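Local coordinates for glycosylation Associate Protein 1 (Streptococcus agalactiae serotype V, PDB 6OYC), which probably acts, as a GT-B-related member of the Gap1-Gap2-Gap3 complex, in the glycosylation and accessory Sec secretion of streptococcal surface proteins, at residues F2-S7 and N36-F41; I230-N235 and L251-F256; H263-D268 and A287-K292; D276-D281 and K295-V300. All coordinates share one frame; numbering follows the deposited sequence.

From the N terminus, contact 1 closes the long loop between strand 2-5 and helix 33-43, laying the helix over an inner strand of the seven-stranded parallel sheet. Contact 2 closes the connection through helix 239-242, pairing strand 229-233, the neighbour of strand 2-5, with strand 250-255. Contacts 3 and 4 then cross along the chain: helix 262-267 meets helix 283-292, while strand 277-280, which lies between those helices in sequence, pairs with strand 297-299 beyond them. Backbone bonding between strands 250-255 and 277-280 carries the sheet from contact 2 into contact 4. Contacts 1 and 3 do not touch; their nearest atoms are about 11 Å apart.

Contact 1: F2-S7 and N36-F41; sequences FHFIPS and NQMKMF
Phe2 and Phe4 of strand 2-5 both reach Phe41 of helix 36-41, and the three rings form an aromatic cluster. Phe4 CB points toward the helix, and CG, anti to the carbonyl carbon (chi1 -76°), continues in that direction. On the way CD1 comes 4.3 Å from Met38 SD, an oblique Met-aromatic contact. Further out, Phe4 CE2 meets Gln37 CB at 3.7 Å, and the backbone of Met38 lies over one face of the ring. The far atom, Phe4 CZ, sits 3.9 Å from Phe41 CG. Here the edge of Phe4 is directed at the face of Phe41, a T-shaped pair with planes 85° apart, in which CZ is displaced toward the rim of the Phe41 ring. Phe41 in turn presents its own edge to Phe2: its CE2 stands over the centre of the Phe2 ring, 3.8 Å from Phe2 CD1, and the two planes make 69°. Phe41 is thus face to one phenylalanine and edge to the other. Strand and helix run nearly antiparallel, their short axes 10.2 Å apart. Ile231 of the adjacent strand 229-233 packs against Phe2, Phe4 and Gln37, strand 48-52 supplies Ser48 and Leu50 beside Phe4 and Met38, and helix 505-512 closes on Phe2 through Ile511 and on Phe41 through Val507.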
loop_
_atom_site.group_PDB
_atom_site.type_symbol
_atom_site.label_atom_id
_atom_site.label_comp_id
_atom_site.label_asym_id
_atom_site.label_seq_id
_atom_site.Cartn_x
_atom_site.Cartn_y
_atom_site.Cartn_z
ATOM N N PHE A 2 -8.687 -2.464 21.440
ATOM C CA PHE A 2 -7.381 -2.175 20.851
ATOM C C PHE A 2 -7.504 -1.032 19.854
ATOM O O PHE A 2 -8.291 -1.118 18.899
ATOM C CB PHE A 2 -6.807 -3.411 20.160
ATOM C CG PHE A 2 -6.496 -4.534 21.105
ATOM C CD1 PHE A 2 -5.251 -4.626 21.707
ATOM C CD2 PHE A 2 -7.457 -5.493 21.405
ATOM C CE1 PHE A 2 -4.965 -5.657 22.590
ATOM C CE2 PHE A 2 -7.179 -6.527 22.276
ATOM C CZ PHE A 2 -5.932 -6.619 22.865
ATOM N N HIS A 3 -6.696 0.018 20.055
ATOM C CA HIS A 3 -6.679 1.189 19.185
ATOM C C HIS A 3 -5.450 1.114 18.283
ATOM O O HIS A 3 -4.312 1.175 18.771
ATOM C CB HIS A 3 -6.667 2.469 20.011
ATOM C CG HIS A 3 -7.680 2.480 21.106
ATOM N ND1 HIS A 3 -8.865 3.174 21.011
ATOM C CD2 HIS A 3 -7.695 1.866 22.314
ATOM C CE1 HIS A 3 -9.564 2.998 22.118
ATOM N NE2 HIS A 3 -8.879 2.203 22.922
ATOM N N PHE A 4 -5.681 0.984 16.972
ATOM C CA PHE A 4 -4.591 0.900 16.007
ATOM C C PHE A 4 -4.313 2.290 15.456
ATOM O O PHE A 4 -5.240 3.000 15.046
ATOM C CB PHE A 4 -4.927 -0.053 14.855
ATOM C CG PHE A 4 -4.827 -1.515 15.215
ATOM C CD1 PHE A 4 -5.910 -2.183 15.794
ATOM C CD2 PHE A 4 -3.666 -2.225 14.962
ATOM C CE1 PHE A 4 -5.826 -3.534 16.117
ATOM C CE2 PHE A 4 -3.576 -3.568 15.282
ATOM C CZ PHE A 4 -4.654 -4.225 15.858
ATOM N N ILE A 5 -3.045 2.686 15.445
ATOM C CA ILE A 5 -2.688 3.961 14.836
ATOM C C ILE A 5 -1.794 3.654 13.639
ATOM O O ILE A 5 -0.646 3.233 13.831
ATOM C CB ILE A 5 -1.996 4.899 15.829
ATOM C CG1 ILE A 5 -2.922 5.150 17.036
ATOM C CG2 ILE A 5 -1.586 6.182 15.129
ATOM C CD1 ILE A 5 -2.403 6.171 17.989
ATOM N N PRO A 6 -2.271 3.852 12.404
ATOM C CA PRO A 6 -1.480 3.513 11.215
ATOM C C PRO A 6 -0.499 4.621 10.855
ATOM O O PRO A 6 -0.515 5.715 11.419
ATOM C CB PRO A 6 -2.549 3.369 10.119
ATOM C CG PRO A 6 -3.576 4.398 10.506
ATOM C CD PRO A 6 -3.585 4.427 12.044
ATOM N N SER A 7 0.352 4.314 9.878
ATOM C CA SER A 7 1.265 5.278 9.255
ATOM C C SER A 7 0.958 5.313 7.766
ATOM O O SER A 7 1.716 4.760 6.957
ATOM C CB SER A 7 2.746 4.920 9.498
ATOM O OG SER A 7 3.081 5.154 10.852
ATOM N N ASN A 36 -2.169 -6.001 8.300
ATOM C CA ASN A 36 -1.940 -7.377 8.701
ATOM C C ASN A 36 -2.391 -7.610 10.139
ATOM O O ASN A 36 -3.065 -8.607 10.433
ATOM C CB ASN A 36 -0.461 -7.700 8.514
ATOM C CG ASN A 36 -0.064 -8.964 9.204
ATOM O OD1 ASN A 36 0.224 -8.965 10.407
ATOM N ND2 ASN A 36 -0.076 -10.066 8.460
ATOM N N GLN A 37 -2.070 -6.670 11.039
ATOM C CA GLN A 37 -2.373 -6.860 12.454
ATOM C C GLN A 37 -3.855 -6.683 12.739
ATOM O O GLN A 37 -4.417 -7.398 13.575
ATOM C CB GLN A 37 -1.540 -5.898 13.308
ATOM C CG GLN A 37 -0.073 -6.306 13.337
ATOM C CD GLN A 37 0.873 -5.168 13.648
ATOM O OE1 GLN A 37 0.475 -4.144 14.215
ATOM N NE2 GLN A 37 2.143 -5.347 13.294
ATOM N N MET A 38 -4.513 -5.733 12.077
ATOM C CA MET A 38 -5.934 -5.585 12.368
ATOM C C MET A 38 -6.738 -6.774 11.870
ATOM O O MET A 38 -7.736 -7.149 12.496
ATOM C CB MET A 38 -6.490 -4.315 11.753
ATOM C CG MET A 38 -7.944 -4.107 12.137
ATOM S SD MET A 38 -8.297 -2.359 12.266
ATOM C CE MET A 38 -6.949 -1.797 11.237
ATOM N N LYS A 39 -6.324 -7.368 10.746
ATOM C CA LYS A 39 -7.000 -8.551 10.237
ATOM C C LYS A 39 -6.929 -9.692 11.242
ATOM O O LYS A 39 -7.938 -10.340 11.527
ATOM C CB LYS A 39 -6.392 -8.977 8.895
ATOM C CG LYS A 39 -6.791 -8.117 7.691
ATOM C CD LYS A 39 -7.968 -8.720 6.904
ATOM C CE LYS A 39 -9.287 -8.498 7.631
ATOM N NZ LYS A 39 -10.500 -8.564 6.772
ATOM N N MET A 40 -5.741 -9.941 11.804
ATOM C CA MET A 40 -5.590 -11.081 12.699
ATOM C C MET A 40 -6.238 -10.827 14.052
ATOM O O MET A 40 -6.722 -11.773 14.688
ATOM C CB MET A 40 -4.119 -11.443 12.868
ATOM C CG MET A 40 -3.253 -10.355 13.408
ATOM S SD MET A 40 -1.893 -11.108 14.329
ATOM C CE MET A 40 -0.678 -11.382 13.065
ATOM N N PHE A 41 -6.273 -9.574 14.508
ATOM C CA PHE A 41 -7.078 -9.294 15.689
ATOM C C PHE A 41 -8.554 -9.512 15.396
ATOM O O PHE A 41 -9.298 -9.949 16.280
ATOM C CB PHE A 41 -6.817 -7.875 16.200
ATOM C CG PHE A 41 -5.613 -7.782 17.081
ATOM C CD1 PHE A 41 -4.356 -8.037 16.572
ATOM C CD2 PHE A 41 -5.739 -7.497 18.433
ATOM C CE1 PHE A 41 -3.243 -7.985 17.382
ATOM C CE2 PHE A 41 -4.625 -7.444 19.254
ATOM C CZ PHE A 41 -3.375 -7.677 18.731
#

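Contact 2: I230-N235 and L251-F256; sequences IIVSFN and LILSVF
Just past strand 230-233, Phe234 N donates to Ser254 O at 2.8 Å, with the donor tilted 16° from the carbonyl plane. Phe234, Ile252 and Val232 bury the most surface between segments 230-235 and 251-256. Phe234 CB also lies close to Ser254 O. With CG opposite the backbone N (chi1 -173°), the ring extends on the side of the sheet that carries Leu253, whose CD1 approaches the ring edge 4.2 Å from Phe234 CD2; Val255 CG2 touches CB. Ile252 is gripped through its backbone from two directions: its N donates to Ile230 O at 2.9 Å, and its O accepts from Val232 N. The four bonds, completed by Ser254 N to Val232 O, set the register of a beta-alpha-beta unit in which helix 239-242 connects strands 229-233 and 250-255 in the middle of a Rossmann-like sheet. Beside Ile252, the side chain of Ile231 lies parallel to it and points the same way, Ile231 CG1 being 4.0 Å from Ile252 CD1. Val232 projects from the other face, where its CG2 makes a close 3.5 Å contact with Leu251 CD1 and its CB meets Leu253 CD2; Ile242 of the connecting helix also packs on Val232. On the face of Ile231, the hydroxyl of Ser254 is hydrogen-bonded to Asp33 and Gln37 of helix 33-43.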
loop_
_atom_site.group_PDB
_atom_site.type_symbol
_atom_site.label_atom_id
_atom_site.label_comp_id
_atom_site.label_asym_id
_atom_site.label_seq_id
_atom_site.Cartn_x
_atom_site.Cartn_y
_atom_site.Cartn_z
ATOM N N ILE A 230 -3.031 0.435 23.041
ATOM C CA ILE A 230 -2.783 1.199 21.832
ATOM C C ILE A 230 -1.685 0.485 21.071
ATOM O O ILE A 230 -0.617 0.202 21.630
ATOM C CB ILE A 230 -2.392 2.648 22.153
ATOM C CG1 ILE A 230 -3.508 3.333 22.937
ATOM C CG2 ILE A 230 -2.124 3.415 20.882
ATOM C CD1 ILE A 230 -3.176 4.733 23.313
ATOM N N ILE A 231 -1.951 0.158 19.810
ATOM C CA ILE A 231 -0.957 -0.445 18.938
ATOM C C ILE A 231 -0.539 0.614 17.939
ATOM O O ILE A 231 -1.360 1.096 17.149
ATOM C CB ILE A 231 -1.488 -1.714 18.255
ATOM C CG1 ILE A 231 -1.877 -2.742 19.343
ATOM C CG2 ILE A 231 -0.431 -2.273 17.324
ATOM C CD1 ILE A 231 -2.822 -3.845 18.922
ATOM N N VAL A 232 0.729 1.013 18.011
ATOM C CA VAL A 232 1.242 2.160 17.280
ATOM C C VAL A 232 2.156 1.675 16.163
ATOM O O VAL A 232 3.143 0.966 16.406
ATOM C CB VAL A 232 1.998 3.138 18.194
ATOM C CG1 VAL A 232 2.556 4.317 17.361
ATOM C CG2 VAL A 232 1.087 3.635 19.312
ATOM N N SER A 233 1.825 2.073 14.945
ATOM C CA SER A 233 2.762 2.010 13.834
ATOM C C SER A 233 3.969 2.903 14.129
ATOM O O SER A 233 3.822 4.124 14.248
ATOM C CB SER A 233 2.035 2.474 12.572
ATOM O OG SER A 233 2.577 1.884 11.423
ATOM N N PHE A 234 5.157 2.313 14.272
ATOM C CA PHE A 234 6.324 3.111 14.660
ATOM C C PHE A 234 6.640 4.160 13.596
ATOM O O PHE A 234 6.928 3.819 12.448
ATOM C CB PHE A 234 7.551 2.218 14.890
ATOM C CG PHE A 234 8.744 2.958 15.462
ATOM C CD1 PHE A 234 9.506 3.807 14.670
ATOM C CD2 PHE A 234 9.103 2.798 16.791
ATOM C CE1 PHE A 234 10.600 4.480 15.193
ATOM C CE2 PHE A 234 10.193 3.465 17.319
ATOM C CZ PHE A 234 10.948 4.306 16.518
ATOM N N ASN A 235 6.636 5.431 13.988
ATOM C CA ASN A 235 6.944 6.503 13.057
ATOM C C ASN A 235 7.406 7.732 13.829
ATOM O O ASN A 235 6.712 8.187 14.750
ATOM C CB ASN A 235 5.712 6.836 12.203
ATOM C CG ASN A 235 6.081 7.483 10.899
ATOM O OD1 ASN A 235 6.923 8.371 10.858
ATOM N ND2 ASN A 235 5.468 7.023 9.815
ATOM N N LEU A 251 0.679 -0.376 25.663
ATOM C CA LEU A 251 1.275 0.119 24.436
ATOM C C LEU A 251 2.041 -0.999 23.754
ATOM O O LEU A 251 2.853 -1.675 24.396
ATOM C CB LEU A 251 2.204 1.303 24.732
ATOM C CG LEU A 251 2.990 1.881 23.545
ATOM C CD1 LEU A 251 2.054 2.444 22.484
ATOM C CD2 LEU A 251 3.936 2.952 24.038
ATOM N N ILE A 252 1.786 -1.181 22.460
ATOM C CA ILE A 252 2.568 -2.059 21.592
ATOM C C ILE A 252 3.112 -1.231 20.426
ATOM O O ILE A 252 2.349 -0.541 19.733
ATOM C CB ILE A 252 1.738 -3.248 21.069
ATOM C CG1 ILE A 252 1.305 -4.161 22.219
ATOM C CG2 ILE A 252 2.529 -4.057 20.042
ATOM C CD1 ILE A 252 0.131 -5.035 21.857
ATOM N N LEU A 253 4.420 -1.298 20.213
ATOM C CA LEU A 253 5.060 -0.628 19.089
ATOM C C LEU A 253 5.248 -1.621 17.950
ATOM O O LEU A 253 5.770 -2.720 18.168
ATOM C CB LEU A 253 6.412 -0.055 19.502
ATOM C CG LEU A 253 6.422 1.256 20.269
ATOM C CD1 LEU A 253 7.866 1.631 20.647
ATOM C CD2 LEU A 253 5.789 2.344 19.404
ATOM N N SER A 254 4.859 -1.235 16.735
ATOM C CA SER A 254 4.997 -2.105 15.566
ATOM C C SER A 254 6.069 -1.548 14.636
ATOM O O SER A 254 5.949 -0.421 14.142
ATOM C CB SER A 254 3.670 -2.263 14.819
ATOM O OG SER A 254 3.839 -3.114 13.683
ATOM N N VAL A 255 7.102 -2.341 14.394
ATOM C CA VAL A 255 8.231 -1.965 13.556
ATOM C C VAL A 255 8.096 -2.713 12.224
ATOM O O VAL A 255 7.992 -3.947 12.201
ATOM C CB VAL A 255 9.564 -2.289 14.255
ATOM C CG1 VAL A 255 10.747 -2.203 13.272
ATOM C CG2 VAL A 255 9.777 -1.384 15.445
ATOM N N PHE A 256 8.102 -1.970 11.117
ATOM C CA PHE A 256 7.868 -2.528 9.787
ATOM C C PHE A 256 9.013 -2.111 8.876
ATOM O O PHE A 256 9.205 -0.916 8.617
ATOM C CB PHE A 256 6.528 -2.049 9.232
ATOM C CG PHE A 256 6.093 -2.780 7.994
ATOM C CD1 PHE A 256 5.995 -4.169 7.991
ATOM C CD2 PHE A 256 5.774 -2.082 6.831
ATOM C CE1 PHE A 256 5.577 -4.851 6.852
ATOM C CE2 PHE A 256 5.362 -2.761 5.674
ATOM C CZ PHE A 256 5.263 -4.145 5.687
#

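Contact 3: H263-D268 and A287-K292; sequences HNVLED and AQLKEK. With SO4 (sulfate ion), chain J.
Helices 263-267 and 287-292 run nearly parallel, 21° between their N-to-C directions and 10.5 Å between their short axes, with the CA atoms of Leu266 and Leu289 approaching most closely. Both belong to the helical layer on one side of the parallel sheet of this alpha/beta Rossmann-like domain, the second being the crossover helix between strands 277-280 and 297-299. Leu266 has the largest share of the buried surface, and its two methyls meet different residues of the facing helix. CD1 meets the amide end of Gln288, 3.5 Å from NE2, with the two side chains crossing at about a right angle. CD2 instead turns to Leu289, touching its CD2 at 4.0 Å, and also comes near the backbone O of Gln288. The same methyl of Leu289 is shared with Val265, whose CG1 approaches it to 3.8 Å; Leu289 also packs on Val297 of strand 297-299 and on Leu272 of helix 269-273. Away from the facing helix, Asn264 ND2 donates to sulfate O2 at 2.9 Å. The sulfate, probably from the crystallisation liquor, is held as well by Gln236 N, Asn260 ND2 and Asn261 N. Lys292 spans the gap between the helices with its chain extended beyond CG, its CD lying against Leu266 CB. At its end, NZ donates to Leu266 O at 2.7 Å, approaching from above the carbonyl plane, 50° out of it.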
loop_
_atom_site.group_PDB
_atom_site.type_symbol
_atom_site.label_atom_id
_atom_site.label_comp_id
_atom_site.label_asym_id
_atom_site.label_seq_id
_atom_site.Cartn_x
_atom_site.Cartn_y
_atom_site.Cartn_z
ATOM N N HIS A 263 18.150 1.769 12.516
ATOM C CA HIS A 263 18.941 2.686 13.327
ATOM C C HIS A 263 18.043 3.674 14.064
ATOM O O HIS A 263 18.252 3.946 15.253
ATOM C CB HIS A 263 19.949 3.440 12.460
ATOM C CG HIS A 263 20.594 4.597 13.165
ATOM N ND1 HIS A 263 21.651 4.445 14.037
ATOM C CD2 HIS A 263 20.300 5.921 13.156
ATOM C CE1 HIS A 263 21.998 5.628 14.515
ATOM N NE2 HIS A 263 21.196 6.542 13.994
ATOM N N ASN A 264 17.038 4.223 13.370
ATOM C CA ASN A 264 16.125 5.159 14.015
ATOM C C ASN A 264 15.326 4.479 15.115
ATOM O O ASN A 264 15.078 5.072 16.167
ATOM C CB ASN A 264 15.177 5.777 12.988
ATOM C CG ASN A 264 15.855 6.814 12.124
ATOM O OD1 ASN A 264 17.040 7.120 12.306
ATOM N ND2 ASN A 264 15.105 7.373 11.182
ATOM N N VAL A 265 14.898 3.238 14.886
ATOM C CA VAL A 265 14.212 2.506 15.940
ATOM C C VAL A 265 15.132 2.336 17.147
ATOM O O VAL A 265 14.800 2.738 18.268
ATOM C CB VAL A 265 13.706 1.151 15.421
ATOM C CG1 VAL A 265 13.113 0.358 16.575
ATOM C CG2 VAL A 265 12.686 1.366 14.299
ATOM N N LEU A 266 16.314 1.756 16.925
ATOM C CA LEU A 266 17.219 1.422 18.020
ATOM C C LEU A 266 17.747 2.641 18.745
ATOM O O LEU A 266 18.317 2.491 19.828
ATOM C CB LEU A 266 18.404 0.621 17.504
ATOM C CG LEU A 266 17.983 -0.685 16.866
ATOM C CD1 LEU A 266 19.049 -1.154 15.881
ATOM C CD2 LEU A 266 17.763 -1.675 17.990
ATOM N N GLU A 267 17.578 3.829 18.180
ATOM C CA GLU A 267 18.034 5.045 18.824
ATOM C C GLU A 267 16.971 5.669 19.719
ATOM O O GLU A 267 17.316 6.418 20.645
ATOM C CB GLU A 267 18.499 6.035 17.744
ATOM C CG GLU A 267 18.380 7.497 18.072
ATOM C CD GLU A 267 18.801 8.399 16.915
ATOM O OE1 GLU A 267 18.081 8.416 15.885
ATOM O OE2 GLU A 267 19.841 9.099 17.051
ATOM N N ASP A 268 15.695 5.355 19.489
ATOM C CA ASP A 268 14.593 6.009 20.192
ATOM C C ASP A 268 14.288 5.261 21.493
ATOM O O ASP A 268 13.227 4.659 21.671
ATOM C CB ASP A 268 13.369 6.084 19.289
ATOM C CG ASP A 268 12.245 6.909 19.894
ATOM O OD1 ASP A 268 12.352 7.305 21.076
ATOM O OD2 ASP A 268 11.239 7.150 19.188
ATOM N N ALA A 287 16.111 -9.406 16.348
ATOM C CA ALA A 287 17.314 -9.753 17.089
ATOM C C ALA A 287 18.059 -8.508 17.546
ATOM O O ALA A 287 18.487 -8.422 18.705
ATOM C CB ALA A 287 18.217 -10.638 16.229
ATOM N N GLN A 288 18.239 -7.532 16.650
ATOM C CA GLN A 288 18.844 -6.275 17.085
ATOM C C GLN A 288 18.063 -5.655 18.234
ATOM O O GLN A 288 18.653 -5.189 19.214
ATOM C CB GLN A 288 18.936 -5.280 15.933
ATOM C CG GLN A 288 19.939 -5.610 14.838
ATOM C CD GLN A 288 19.889 -4.576 13.726
ATOM O OE1 GLN A 288 19.126 -4.719 12.771
ATOM N NE2 GLN A 288 20.684 -3.518 13.859
ATOM N N LEU A 289 16.733 -5.637 18.131
ATOM C CA LEU A 289 15.916 -5.073 19.201
ATOM C C LEU A 289 16.134 -5.825 20.509
ATOM O O LEU A 289 16.461 -5.221 21.535
ATOM C CB LEU A 289 14.445 -5.104 18.803
ATOM C CG LEU A 289 14.030 -3.927 17.930
ATOM C CD1 LEU A 289 12.673 -4.197 17.318
ATOM C CD2 LEU A 289 14.010 -2.660 18.768
ATOM N N LYS A 290 15.963 -7.150 20.483
ATOM C CA LYS A 290 16.191 -7.966 21.672
ATOM C C LYS A 290 17.593 -7.764 22.235
ATOM O O LYS A 290 17.792 -7.829 23.452
ATOM C CB LYS A 290 15.975 -9.443 21.338
ATOM C CG LYS A 290 14.528 -9.893 21.287
ATOM C CD LYS A 290 13.923 -10.071 22.692
ATOM C CE LYS A 290 12.782 -11.110 22.682
ATOM N NZ LYS A 290 11.928 -11.077 23.923
ATOM N N GLU A 291 18.574 -7.520 21.363
ATOM C CA GLU A 291 19.927 -7.230 21.821
ATOM C C GLU A 291 19.967 -5.945 22.633
ATOM O O GLU A 291 20.618 -5.887 23.685
ATOM C CB GLU A 291 20.862 -7.131 20.617
ATOM C CG GLU A 291 22.333 -6.859 20.921
ATOM C CD GLU A 291 23.247 -7.296 19.767
ATOM O OE1 GLU A 291 24.347 -7.833 20.035
ATOM O OE2 GLU A 291 22.856 -7.109 18.588
ATOM N N LYS A 292 19.267 -4.905 22.176
ATOM C CA LYS A 292 19.486 -3.593 22.761
ATOM C C LYS A 292 18.545 -3.276 23.912
ATOM O O LYS A 292 18.917 -2.498 24.792
ATOM C CB LYS A 292 19.378 -2.495 21.698
ATOM C CG LYS A 292 19.969 -1.150 22.175
ATOM C CD LYS A 292 20.139 -0.164 21.032
ATOM C CE LYS A 292 20.766 1.144 21.502
ATOM N NZ LYS A 292 20.972 2.128 20.375
HETATM S S SO4 J . 11.311 6.183 11.325
HETATM O O1 SO4 J . 10.043 6.334 12.045
HETATM O O2 SO4 J . 12.381 6.912 12.010
HETATM O O3 SO4 J . 11.670 4.751 11.263
HETATM O O4 SO4 J . 11.152 6.678 9.943
#

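Contact 4: D276-D281 and K295-V300; sequences DAIICD and KPVVHV
The backbone N of Val298 donates to Ile278 O at 2.7 Å, and the same oxygen also receives the CA-H of Val297, at 3.3 Å from CA. Ile278 N donates to Pro296 O, Cys280 N to Val298 O in a longer bond of 3.2 Å, and Val300 N to Cys280 O, so that the two parallel strands are joined from end to end. Helix 283-292 connects them in a beta-alpha-beta unit, with strand 297-299 the outermost strand on this side of the sheet. On one face, Ile279 CG2 presses against Val300 CG2 at 3.5 Å, and Ile510 of helix 505-512 covers both residues. On the other face, Ile278 CD1 meets Lys295 CB at 3.9 Å, and Cys280 SG lies 4.2 Å from Val297 CG1. At the C-terminal end, Asp281 O lies in the plane of the His299 ring, 3.2 Å from CE1. Lys295 NZ stays 5.8 Å from Asp276 OD1, too far for a salt bridge, and donates to the carbonyls of Ser273 and Ala275. The pairing therefore rests on backbone bonds and apolar contact, while the carboxylates of Asp276 and Asp281 bond to Leu251 N and Ser257 OG.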
loop_
_atom_site.group_PDB
_atom_site.type_symbol
_atom_site.label_atom_id
_atom_site.label_comp_id
_atom_site.label_asym_id
_atom_site.label_seq_id
_atom_site.Cartn_x
_atom_site.Cartn_y
_atom_site.Cartn_z
ATOM N N ASP A 276 4.958 -1.904 26.122
ATOM C CA ASP A 276 4.774 -3.171 26.818
ATOM C C ASP A 276 5.203 -4.358 25.961
ATOM O O ASP A 276 5.582 -5.396 26.519
ATOM C CB ASP A 276 3.315 -3.331 27.271
ATOM C CG ASP A 276 2.889 -2.240 28.252
ATOM O OD1 ASP A 276 3.299 -2.315 29.431
ATOM O OD2 ASP A 276 2.168 -1.295 27.843
ATOM N N ALA A 277 5.164 -4.223 24.631
ATOM C CA ALA A 277 5.688 -5.234 23.714
ATOM C C ALA A 277 6.009 -4.577 22.378
ATOM O O ALA A 277 5.483 -3.509 22.044
ATOM C CB ALA A 277 4.708 -6.398 23.512
ATOM N N ILE A 278 6.895 -5.227 21.620
ATOM C CA ILE A 278 7.284 -4.766 20.296
ATOM C C ILE A 278 7.000 -5.879 19.300
ATOM O O ILE A 278 7.308 -7.046 19.565
ATOM C CB ILE A 278 8.761 -4.341 20.244
ATOM C CG1 ILE A 278 9.005 -3.169 21.202
ATOM C CG2 ILE A 278 9.145 -3.946 18.834
ATOM C CD1 ILE A 278 10.427 -3.037 21.650
ATOM N N ILE A 279 6.384 -5.519 18.178
ATOM C CA ILE A 279 6.167 -6.405 17.038
ATOM C C ILE A 279 7.082 -5.966 15.907
ATOM O O ILE A 279 7.217 -4.761 15.646
ATOM C CB ILE A 279 4.711 -6.357 16.535
ATOM C CG1 ILE A 279 3.718 -6.849 17.576
ATOM C CG2 ILE A 279 4.573 -7.168 15.236
ATOM C CD1 ILE A 279 2.296 -6.443 17.230
ATOM N N CYS A 280 7.671 -6.927 15.196
ATOM C CA CYS A 280 8.192 -6.561 13.886
ATOM C C CYS A 280 8.043 -7.708 12.901
ATOM O O CYS A 280 7.813 -8.866 13.269
ATOM C CB CYS A 280 9.650 -6.098 13.933
ATOM S SG CYS A 280 10.670 -7.209 14.793
ATOM N N ASP A 281 8.162 -7.347 11.628
ATOM C CA ASP A 281 8.037 -8.289 10.530
ATOM C C ASP A 281 9.331 -9.044 10.238
ATOM O O ASP A 281 9.306 -10.005 9.463
ATOM C CB ASP A 281 7.570 -7.553 9.265
ATOM C CG ASP A 281 8.555 -6.492 8.799
ATOM O OD1 ASP A 281 9.062 -5.718 9.635
ATOM O OD2 ASP A 281 8.846 -6.431 7.587
ATOM N N LYS A 295 12.708 -5.951 26.280
ATOM C CA LYS A 295 11.283 -5.873 26.019
ATOM C C LYS A 295 10.882 -7.126 25.266
ATOM O O LYS A 295 11.676 -7.666 24.485
ATOM C CB LYS A 295 10.902 -4.644 25.178
ATOM C CG LYS A 295 11.010 -3.306 25.887
ATOM C CD LYS A 295 9.950 -3.161 26.964
ATOM C CE LYS A 295 10.097 -1.808 27.638
ATOM N NZ LYS A 295 8.999 -1.510 28.600
ATOM N N PRO A 296 9.662 -7.609 25.472
ATOM C CA PRO A 296 9.147 -8.667 24.591
ATOM C C PRO A 296 9.136 -8.167 23.149
ATOM O O PRO A 296 8.571 -7.116 22.839
ATOM C CB PRO A 296 7.733 -8.928 25.130
ATOM C CG PRO A 296 7.673 -8.223 26.484
ATOM C CD PRO A 296 8.657 -7.112 26.429
ATOM N N VAL A 297 9.819 -8.898 22.277
ATOM C CA VAL A 297 9.857 -8.621 20.844
ATOM C C VAL A 297 9.233 -9.837 20.172
ATOM O O VAL A 297 9.788 -10.938 20.251
ATOM C CB VAL A 297 11.291 -8.380 20.338
ATOM C CG1 VAL A 297 11.322 -8.192 18.840
ATOM C CG2 VAL A 297 11.939 -7.177 21.044
ATOM N N VAL A 298 8.076 -9.661 19.541
ATOM C CA VAL A 298 7.363 -10.766 18.914
ATOM C C VAL A 298 7.434 -10.616 17.397
ATOM O O VAL A 298 7.095 -9.558 16.845
ATOM C CB VAL A 298 5.904 -10.854 19.382
ATOM C CG1 VAL A 298 5.197 -12.003 18.624
ATOM C CG2 VAL A 298 5.836 -11.069 20.888
ATOM N N HIS A 299 7.860 -11.685 16.724
ATOM C CA HIS A 299 7.980 -11.685 15.275
ATOM C C HIS A 299 6.623 -12.000 14.662
ATOM O O HIS A 299 5.981 -12.993 15.025
ATOM C CB HIS A 299 9.041 -12.699 14.836
ATOM C CG HIS A 299 9.033 -13.013 13.370
ATOM N ND1 HIS A 299 9.325 -12.073 12.400
ATOM C CD2 HIS A 299 8.799 -14.172 12.710
ATOM C CE1 HIS A 299 9.254 -12.638 11.208
ATOM N NE2 HIS A 299 8.939 -13.911 11.369
ATOM N N VAL A 300 6.167 -11.134 13.761
ATOM C CA VAL A 300 4.884 -11.302 13.087
ATOM C C VAL A 300 5.148 -11.208 11.591
ATOM O O VAL A 300 5.376 -10.112 11.067
ATOM C CB VAL A 300 3.844 -10.261 13.539
ATOM C CG1 VAL A 300 2.602 -10.295 12.647
ATOM C CG2 VAL A 300 3.446 -10.477 15.018
#